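Local coordinates for protein 2-keto-3-deoxy-D-arabinonate dehydratase (Sulfolobus solfataricus, PDB 2Q18) that catalyses the metal-dependent dehydration of 2-dehydro-3-deoxy-D-arabinonate to 2,5-dioxopentanoate, a step on the pentose oxidation route from D-arabinonate to 2-oxoglutarate, at residues Lys118-Cys124 with Lys182-Cys188; Tyr204-Ile208 with Thr275-Ile279; Leu266-Val272 with Ile283-Lys288. One frame throughout, in Å; residues are numbered along the deposited sequence.

Contact 1 (Lys118-Cys124 with Lys182-Cys188); sequences KATPNRC and KIYAGCC. With PO4 (phosphate ion), chain B.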
# COMPACT_ATOMS: atom_id res chain seq x y z
N LYS A 118 -23.94 -2.31 16.96
CA LYS A 118 -24.86 -2.87 15.96
C LYS A 118 -24.16 -3.68 14.87
O LYS A 118 -24.54 -4.82 14.60
CB LYS A 118 -25.73 -1.77 15.36
CG LYS A 118 -26.61 -2.20 14.17
CD LYS A 118 -27.58 -3.32 14.54
CE LYS A 118 -28.29 -3.86 13.30
NZ LYS A 118 -29.24 -4.97 13.63
N ALA A 119 -23.15 -3.09 14.23
CA ALA A 119 -22.51 -3.74 13.10
C ALA A 119 -21.10 -3.25 12.80
O ALA A 119 -20.74 -2.11 13.12
CB ALA A 119 -23.39 -3.61 11.83
N THR A 120 -20.32 -4.14 12.19
CA THR A 120 -19.10 -3.78 11.48
C THR A 120 -19.52 -3.50 10.03
O THR A 120 -20.63 -3.90 9.63
CB THR A 120 -18.10 -4.94 11.53
OG1 THR A 120 -18.76 -6.15 11.12
CG2 THR A 120 -17.55 -5.11 12.96
N PRO A 121 -18.66 -2.82 9.23
CA PRO A 121 -19.05 -2.48 7.85
C PRO A 121 -19.44 -3.68 6.97
O PRO A 121 -20.33 -3.56 6.13
CB PRO A 121 -17.80 -1.76 7.29
CG PRO A 121 -16.68 -2.11 8.23
CD PRO A 121 -17.32 -2.31 9.57
N ASN A 122 -18.78 -4.82 7.16
CA ASN A 122 -19.06 -6.02 6.37
C ASN A 122 -20.39 -6.70 6.72
O ASN A 122 -20.87 -7.55 5.98
CB ASN A 122 -17.91 -7.03 6.50
CG ASN A 122 -17.75 -7.56 7.91
OD1 ASN A 122 -17.61 -6.79 8.86
ND2 ASN A 122 -17.77 -8.88 8.05
N ARG A 123 -20.97 -6.34 7.87
CA ARG A 123 -22.29 -6.84 8.26
C ARG A 123 -23.42 -5.92 7.79
O ARG A 123 -24.59 -6.23 7.98
CB ARG A 123 -22.36 -7.05 9.78
CG ARG A 123 -21.51 -8.22 10.31
CD ARG A 123 -21.68 -8.36 11.82
NE ARG A 123 -20.95 -9.51 12.37
CZ ARG A 123 -19.68 -9.49 12.78
NH1 ARG A 123 -18.96 -8.38 12.68
NH2 ARG A 123 -19.13 -10.60 13.26
N CYS A 124 -23.05 -4.80 7.17
CA CYS A 124 -24.03 -3.85 6.64
C CYS A 124 -24.22 -4.05 5.14
O CYS A 124 -23.32 -4.50 4.44
CB CYS A 124 -23.57 -2.41 6.88
SG CYS A 124 -23.31 -1.98 8.60
N LYS A 182 -29.11 -8.79 17.16
CA LYS A 182 -28.76 -7.54 16.49
C LYS A 182 -27.58 -7.63 15.52
O LYS A 182 -27.53 -6.87 14.56
CB LYS A 182 -28.44 -6.45 17.52
CG LYS A 182 -29.63 -5.96 18.34
CD LYS A 182 -30.46 -4.96 17.58
CE LYS A 182 -31.56 -4.39 18.46
NZ LYS A 182 -32.41 -3.44 17.69
N ILE A 183 -26.63 -8.53 15.79
CA ILE A 183 -25.34 -8.54 15.09
C ILE A 183 -25.12 -9.85 14.32
O ILE A 183 -24.90 -10.90 14.91
CB ILE A 183 -24.12 -8.31 16.06
CG1 ILE A 183 -24.40 -7.16 17.04
CG2 ILE A 183 -22.83 -8.06 15.27
CD1 ILE A 183 -23.43 -7.10 18.24
N TYR A 184 -25.17 -9.75 12.99
CA TYR A 184 -25.01 -10.90 12.10
C TYR A 184 -24.93 -10.40 10.65
O TYR A 184 -25.16 -9.22 10.38
CB TYR A 184 -26.16 -11.91 12.29
CG TYR A 184 -27.54 -11.33 12.07
CD1 TYR A 184 -28.14 -11.37 10.81
CD2 TYR A 184 -28.25 -10.74 13.11
CE1 TYR A 184 -29.41 -10.83 10.59
CE2 TYR A 184 -29.52 -10.20 12.91
CZ TYR A 184 -30.09 -10.26 11.64
OH TYR A 184 -31.35 -9.74 11.41
N ALA A 185 -24.58 -11.29 9.71
CA ALA A 185 -24.46 -10.89 8.31
C ALA A 185 -25.80 -10.39 7.78
O ALA A 185 -26.80 -11.10 7.86
CB ALA A 185 -23.94 -12.05 7.45
N GLY A 186 -25.81 -9.16 7.28
CA GLY A 186 -27.03 -8.54 6.76
C GLY A 186 -27.99 -8.02 7.81
O GLY A 186 -29.18 -7.86 7.53
N CYS A 187 -27.49 -7.75 9.01
CA CYS A 187 -28.32 -7.29 10.13
C CYS A 187 -28.68 -5.81 10.03
O CYS A 187 -29.46 -5.29 10.83
CB CYS A 187 -27.61 -7.54 11.46
SG CYS A 187 -26.11 -6.52 11.69
N CYS A 188 -28.10 -5.14 9.04
CA CYS A 188 -28.11 -3.69 9.00
C CYS A 188 -28.07 -3.17 7.57
O CYS A 188 -27.28 -3.65 6.76
CB CYS A 188 -26.87 -3.20 9.77
SG CYS A 188 -26.76 -1.46 9.92
P PO4 B . -33.67 -2.38 21.54
O1 PO4 B . -33.98 -2.67 20.09
O2 PO4 B . -32.28 -2.87 21.86
O3 PO4 B . -33.77 -0.89 21.74
O4 PO4 B . -34.66 -3.06 22.44
O HOH W 1 -23.29 -8.71 5.56
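The carbonyl of R123 faces the type II turn Y184-C187 and takes two weak backbone bonds from it, G186 N to R123 O at 3.3 Å and C187 N to R123 O at 3.4 Å, while K118 and A119 form a classic beta bulge against V76 of strand 76-80. K118 sends its ammonium across to the other segment. With CG anti to the backbone N (chi1 172°) and the chain bent at the next bond, this group is brought between two carbonyls: NZ lies in the carbonyl plane of K182, on a lone pair of O at 2.7 Å, and stands above the carbonyl plane of C187, 2.8 Å from its O. D164 adds a salt bridge to this nitrogen, so the buried charge has three partners. I183 CG2 lies over one face of the R123 guanidinium and touches R123 CD at 3.6 Å. R123 NH1 also bonds T120 OG1, and beyond the segments the guanidinium binds E75 and N244 of the second subunit, which ties the 3-10 segment P121-R123 to that neighbour. Two sulfur contacts lie inside: C124 SG touches C188 SG at 3.7 Å, too far apart for a disulfide, and C187 SG rests on A119 CB. C187 CB sits over the centre of the Y184 ring, which is pinned through its hydroxyl to A132. K182 NZ bonds D164, E143 and S166, and also O1 of a phosphate ion, probably from the crystallisation liquor, at 3.0 Å. K182 binds substrate, and D164 and E143 bind magnesium; the shared D164 is consistent with K118 acting as a second-shell lysine that positions this ligand in the metal-and-substrate site of the FAH-family fold.

Contact 2 (Tyr204-Ile208 with Thr275-Ile279); sequences YSLDI and TISNI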
# COMPACT_ATOMS: atom_id res chain seq x y z
N TYR A 204 -35.66 16.87 13.98
CA TYR A 204 -36.80 16.49 14.81
C TYR A 204 -38.14 16.87 14.18
O TYR A 204 -39.16 16.99 14.87
CB TYR A 204 -36.65 17.04 16.24
CG TYR A 204 -35.37 16.59 16.90
CD1 TYR A 204 -34.31 17.47 17.09
CD2 TYR A 204 -35.21 15.26 17.31
CE1 TYR A 204 -33.12 17.05 17.69
CE2 TYR A 204 -34.03 14.83 17.91
CZ TYR A 204 -33.00 15.72 18.10
OH TYR A 204 -31.83 15.29 18.69
N SER A 205 -38.13 17.06 12.87
CA SER A 205 -39.35 17.28 12.10
C SER A 205 -39.26 16.57 10.74
O SER A 205 -39.28 17.20 9.69
CB SER A 205 -39.62 18.78 11.92
OG SER A 205 -40.92 18.98 11.41
N LEU A 206 -39.17 15.24 10.79
CA LEU A 206 -39.05 14.42 9.59
C LEU A 206 -40.01 13.23 9.67
O LEU A 206 -40.15 12.62 10.73
CB LEU A 206 -37.62 13.89 9.42
CG LEU A 206 -36.41 14.84 9.40
CD1 LEU A 206 -35.12 14.04 9.50
CD2 LEU A 206 -36.40 15.74 8.16
N ASP A 207 -40.65 12.92 8.55
CA ASP A 207 -41.54 11.76 8.48
C ASP A 207 -40.76 10.50 8.12
O ASP A 207 -39.99 10.49 7.16
CB ASP A 207 -42.67 12.00 7.48
CG ASP A 207 -43.65 13.06 7.96
OD1 ASP A 207 -44.25 12.88 9.04
OD2 ASP A 207 -43.82 14.07 7.24
N ILE A 208 -40.98 9.44 8.90
CA ILE A 208 -40.40 8.13 8.62
C ILE A 208 -41.55 7.18 8.29
O ILE A 208 -42.50 7.06 9.06
CB ILE A 208 -39.59 7.58 9.83
CG1 ILE A 208 -38.50 8.57 10.25
CG2 ILE A 208 -39.01 6.19 9.51
CD1 ILE A 208 -37.71 8.15 11.48
N THR A 275 -38.83 5.23 4.05
CA THR A 275 -38.74 6.58 3.53
C THR A 275 -38.53 7.56 4.68
O THR A 275 -39.18 7.45 5.73
CB THR A 275 -40.03 6.96 2.75
OG1 THR A 275 -40.29 5.95 1.76
CG2 THR A 275 -39.88 8.31 2.06
N ILE A 276 -37.60 8.49 4.50
CA ILE A 276 -37.42 9.60 5.43
C ILE A 276 -37.38 10.90 4.63
O ILE A 276 -36.71 10.98 3.60
CB ILE A 276 -36.15 9.45 6.31
CG1 ILE A 276 -36.24 8.18 7.17
CG2 ILE A 276 -35.96 10.70 7.20
CD1 ILE A 276 -35.12 8.02 8.20
N SER A 277 -38.12 11.90 5.12
CA SER A 277 -38.15 13.23 4.50
C SER A 277 -36.74 13.77 4.27
O SER A 277 -35.88 13.70 5.16
CB SER A 277 -38.92 14.22 5.39
OG SER A 277 -40.18 13.71 5.77
N ASN A 278 -36.52 14.31 3.07
CA ASN A 278 -35.27 14.98 2.68
C ASN A 278 -34.07 14.05 2.43
O ASN A 278 -33.01 14.52 2.01
CB ASN A 278 -34.91 16.09 3.68
CG ASN A 278 -35.98 17.16 3.77
OD1 ASN A 278 -36.37 17.77 2.77
ND2 ASN A 278 -36.47 17.41 4.98
N ILE A 279 -34.25 12.76 2.67
CA ILE A 279 -33.18 11.79 2.44
C ILE A 279 -33.51 10.89 1.24
O ILE A 279 -32.76 10.85 0.26
CB ILE A 279 -32.85 10.94 3.71
CG1 ILE A 279 -32.53 11.87 4.90
CG2 ILE A 279 -31.69 9.98 3.43
CD1 ILE A 279 -32.31 11.16 6.24
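I208 and I276 lie side by side and point the same way from an antiparallel non-hydrogen-bonded pair, I208 CG1 meeting I276 CG1 at 3.8 Å. Both carry CG1 beside the backbone N (chi1 -56° and -61°), which sets the two branches flank to flank. L206 crosses I276 obliquely, its CD1 approaching I276 CG2 at 4.1 Å. The other methyl, L206 CD2, lies against N278 ND2 at 3.6 Å, where the leucine and asparagine side chains run at about a right angle. L146 and P144 of strand 140-150 and I161 of strand 156-167 pack on this apolar group. S277 turns its hydroxyl back to the opposing backbone: D207 N donates to S277 OG at 2.9 Å, and S277 N returns a bond to D207 O at 3.1 Å, in the carbonyl plane. D207 is thus held by S277 through both its N and its O. The D207 carboxylate takes its bond from N225 instead. Where the strands 207-214 and 271-276 stop pairing, a serine hydroxyl stands in for a backbone carbonyl as acceptor, which keeps D207 N bonded after regular pairing has ended, while the aliphatic branches face strands 140-150 and 156-167.

Contact 3 (Leu266-Val272 with Ile283-Lys288); sequences LKDEDIV and ITPVKK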
# COMPACT_ATOMS: atom_id res chain seq x y z
N LEU A 266 -40.71 -10.76 9.11
CA LEU A 266 -40.14 -10.81 7.76
C LEU A 266 -39.96 -12.24 7.27
O LEU A 266 -39.65 -13.14 8.06
CB LEU A 266 -38.78 -10.11 7.76
CG LEU A 266 -38.59 -8.68 7.24
CD1 LEU A 266 -39.83 -7.80 7.29
CD2 LEU A 266 -37.40 -8.02 7.94
N LYS A 267 -40.16 -12.45 5.98
CA LYS A 267 -39.76 -13.72 5.36
C LYS A 267 -39.03 -13.54 4.04
O LYS A 267 -38.97 -12.44 3.49
CB LYS A 267 -40.93 -14.71 5.24
CG LYS A 267 -42.21 -14.18 4.63
CD LYS A 267 -43.33 -15.24 4.66
CE LYS A 267 -43.78 -15.57 6.09
NZ LYS A 267 -44.91 -16.54 6.12
N ASP A 268 -38.45 -14.63 3.55
CA ASP A 268 -37.68 -14.64 2.32
C ASP A 268 -38.43 -13.93 1.20
O ASP A 268 -39.63 -14.14 1.01
CB ASP A 268 -37.35 -16.08 1.92
CG ASP A 268 -36.19 -16.17 0.95
OD1 ASP A 268 -35.05 -15.82 1.33
OD2 ASP A 268 -36.41 -16.62 -0.20
N GLU A 269 -37.71 -13.06 0.49
CA GLU A 269 -38.20 -12.31 -0.68
C GLU A 269 -39.12 -11.12 -0.38
O GLU A 269 -39.54 -10.43 -1.31
CB GLU A 269 -38.82 -13.23 -1.77
CG GLU A 269 -37.92 -14.38 -2.27
CD GLU A 269 -36.58 -13.92 -2.86
OE1 GLU A 269 -36.41 -12.72 -3.18
OE2 GLU A 269 -35.68 -14.78 -3.01
N ASP A 270 -39.40 -10.85 0.90
CA ASP A 270 -40.07 -9.60 1.29
C ASP A 270 -39.26 -8.41 0.80
O ASP A 270 -38.04 -8.51 0.64
CB ASP A 270 -40.21 -9.48 2.82
CG ASP A 270 -41.40 -10.27 3.38
OD1 ASP A 270 -42.24 -10.78 2.60
OD2 ASP A 270 -41.49 -10.36 4.63
N ILE A 271 -39.93 -7.29 0.56
CA ILE A 271 -39.25 -6.04 0.24
C ILE A 271 -39.54 -5.04 1.35
O ILE A 271 -40.70 -4.73 1.63
CB ILE A 271 -39.68 -5.44 -1.13
CG1 ILE A 271 -39.65 -6.49 -2.27
CG2 ILE A 271 -38.83 -4.21 -1.47
CD1 ILE A 271 -38.31 -7.18 -2.53
N VAL A 272 -38.47 -4.55 1.97
CA VAL A 272 -38.57 -3.54 3.02
C VAL A 272 -38.23 -2.18 2.43
O VAL A 272 -37.15 -2.00 1.86
CB VAL A 272 -37.66 -3.88 4.23
CG1 VAL A 272 -37.72 -2.78 5.29
CG2 VAL A 272 -38.04 -5.22 4.84
N ILE A 283 -34.45 0.77 -0.01
CA ILE A 283 -35.18 -0.43 -0.42
C ILE A 283 -34.27 -1.66 -0.37
O ILE A 283 -33.23 -1.70 -1.04
CB ILE A 283 -35.79 -0.27 -1.85
CG1 ILE A 283 -36.75 0.91 -1.90
CG2 ILE A 283 -36.48 -1.57 -2.29
CD1 ILE A 283 -37.07 1.41 -3.31
N THR A 284 -34.67 -2.66 0.41
CA THR A 284 -33.89 -3.88 0.52
C THR A 284 -34.77 -5.14 0.47
O THR A 284 -35.71 -5.27 1.27
CB THR A 284 -33.06 -3.93 1.84
OG1 THR A 284 -33.95 -3.93 2.96
CG2 THR A 284 -32.10 -2.74 1.94
N PRO A 285 -34.47 -6.06 -0.46
CA PRO A 285 -35.07 -7.39 -0.40
C PRO A 285 -34.59 -8.16 0.83
O PRO A 285 -33.58 -7.78 1.44
CB PRO A 285 -34.59 -8.08 -1.68
CG PRO A 285 -33.38 -7.31 -2.10
CD PRO A 285 -33.58 -5.90 -1.63
N VAL A 286 -35.31 -9.21 1.19
CA VAL A 286 -35.02 -9.99 2.38
C VAL A 286 -34.62 -11.40 1.98
O VAL A 286 -35.23 -12.01 1.11
CB VAL A 286 -36.24 -10.03 3.34
CG1 VAL A 286 -35.95 -10.89 4.57
CG2 VAL A 286 -36.64 -8.63 3.76
N LYS A 287 -33.56 -11.90 2.62
CA LYS A 287 -33.14 -13.28 2.47
C LYS A 287 -33.20 -13.98 3.82
O LYS A 287 -32.58 -13.53 4.79
CB LYS A 287 -31.73 -13.34 1.87
CG LYS A 287 -31.08 -14.72 1.87
CD LYS A 287 -31.68 -15.64 0.80
CE LYS A 287 -31.20 -17.08 0.96
NZ LYS A 287 -31.87 -17.97 -0.02
N LYS A 288 -33.95 -15.07 3.89
CA LYS A 288 -33.97 -15.92 5.08
C LYS A 288 -32.77 -16.86 5.03
O LYS A 288 -32.60 -17.60 4.06
CB LYS A 288 -35.28 -16.70 5.17
CG LYS A 288 -35.29 -17.81 6.22
CD LYS A 288 -35.51 -17.27 7.63
CE LYS A 288 -35.54 -18.41 8.65
NZ LYS A 288 -36.00 -17.93 9.98
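V286 forms the apolar centre, its CG2 meeting V272 CG2 at 3.8 Å and L266 CG at 4.0 Å; L266 comes in roughly perpendicular to V286. V286 CG1, anti to the backbone N (chi1 178°), is directed to the carbonyl of K267, and V286 CG2 also touches D270 CB. L210 and I212 of strand 207-214, V133 and P142 border this group. In a second apolar patch I271 CG2 meets I283 CG2 at 3.6 Å. There I271 CD1 also lies against the ring of P285. Between them runs the antiparallel ladder of the hairpin 271-276 and 280-288: V272 and T284 exchange two nearly straight bonds, V272 N to T284 O and T284 N to V272 O, each 2.9 Å, and I271 faces P285 as a non-hydrogen-bonded pair. Beyond P285 the type II turn K267-D270 takes over from the strand. E269 N donates to V286 O at 2.8 Å, and D270 O accepts a weak bond from V286 N. The D270 carboxylate serves the turn itself, OD2 receiving K267 N from above its plane, with R214 as its salt-bridge partner. At the polar edge D268 OD1 uses its anti lone pair to accept K288 N at 2.9 Å. K287 lays its CD beside the same oxygen, but its ammonium stays beyond salt-bridge distance. With an alanine here instead of D268, K288 N would probably lose this acceptor, and the link between turn and strand end would be weakened. The hairpin is therefore extended by chemistry that changes along it: paired backbone bonds over a valine-leucine cluster, then an amide and a carbonyl of the turn, and finally a carboxylate replacing a strand neighbour.

Contact 1 is the buried one and touches the second subunit; contacts 2 and 3 are only partly buried, and no other chain reaches them. Contacts 2 and 3 share strand 271-276, which pairs with 207-214 in the former and 280-288 in the latter, so both belong to one sheet although their centres lie 22 Å apart. Contact 1, on the opposite side of the chain's centre from contact 2, comes within about 7 Å of contact 3 at the nearest atoms. Its chemistry is that of buried charge, lysines held by carbonyls and by D164, with cysteine packing beside them. The other two combine aliphatic inner faces with side-chain acceptors, a hydroxyl in one and a carboxylate in the other, where regular strand pairing ends.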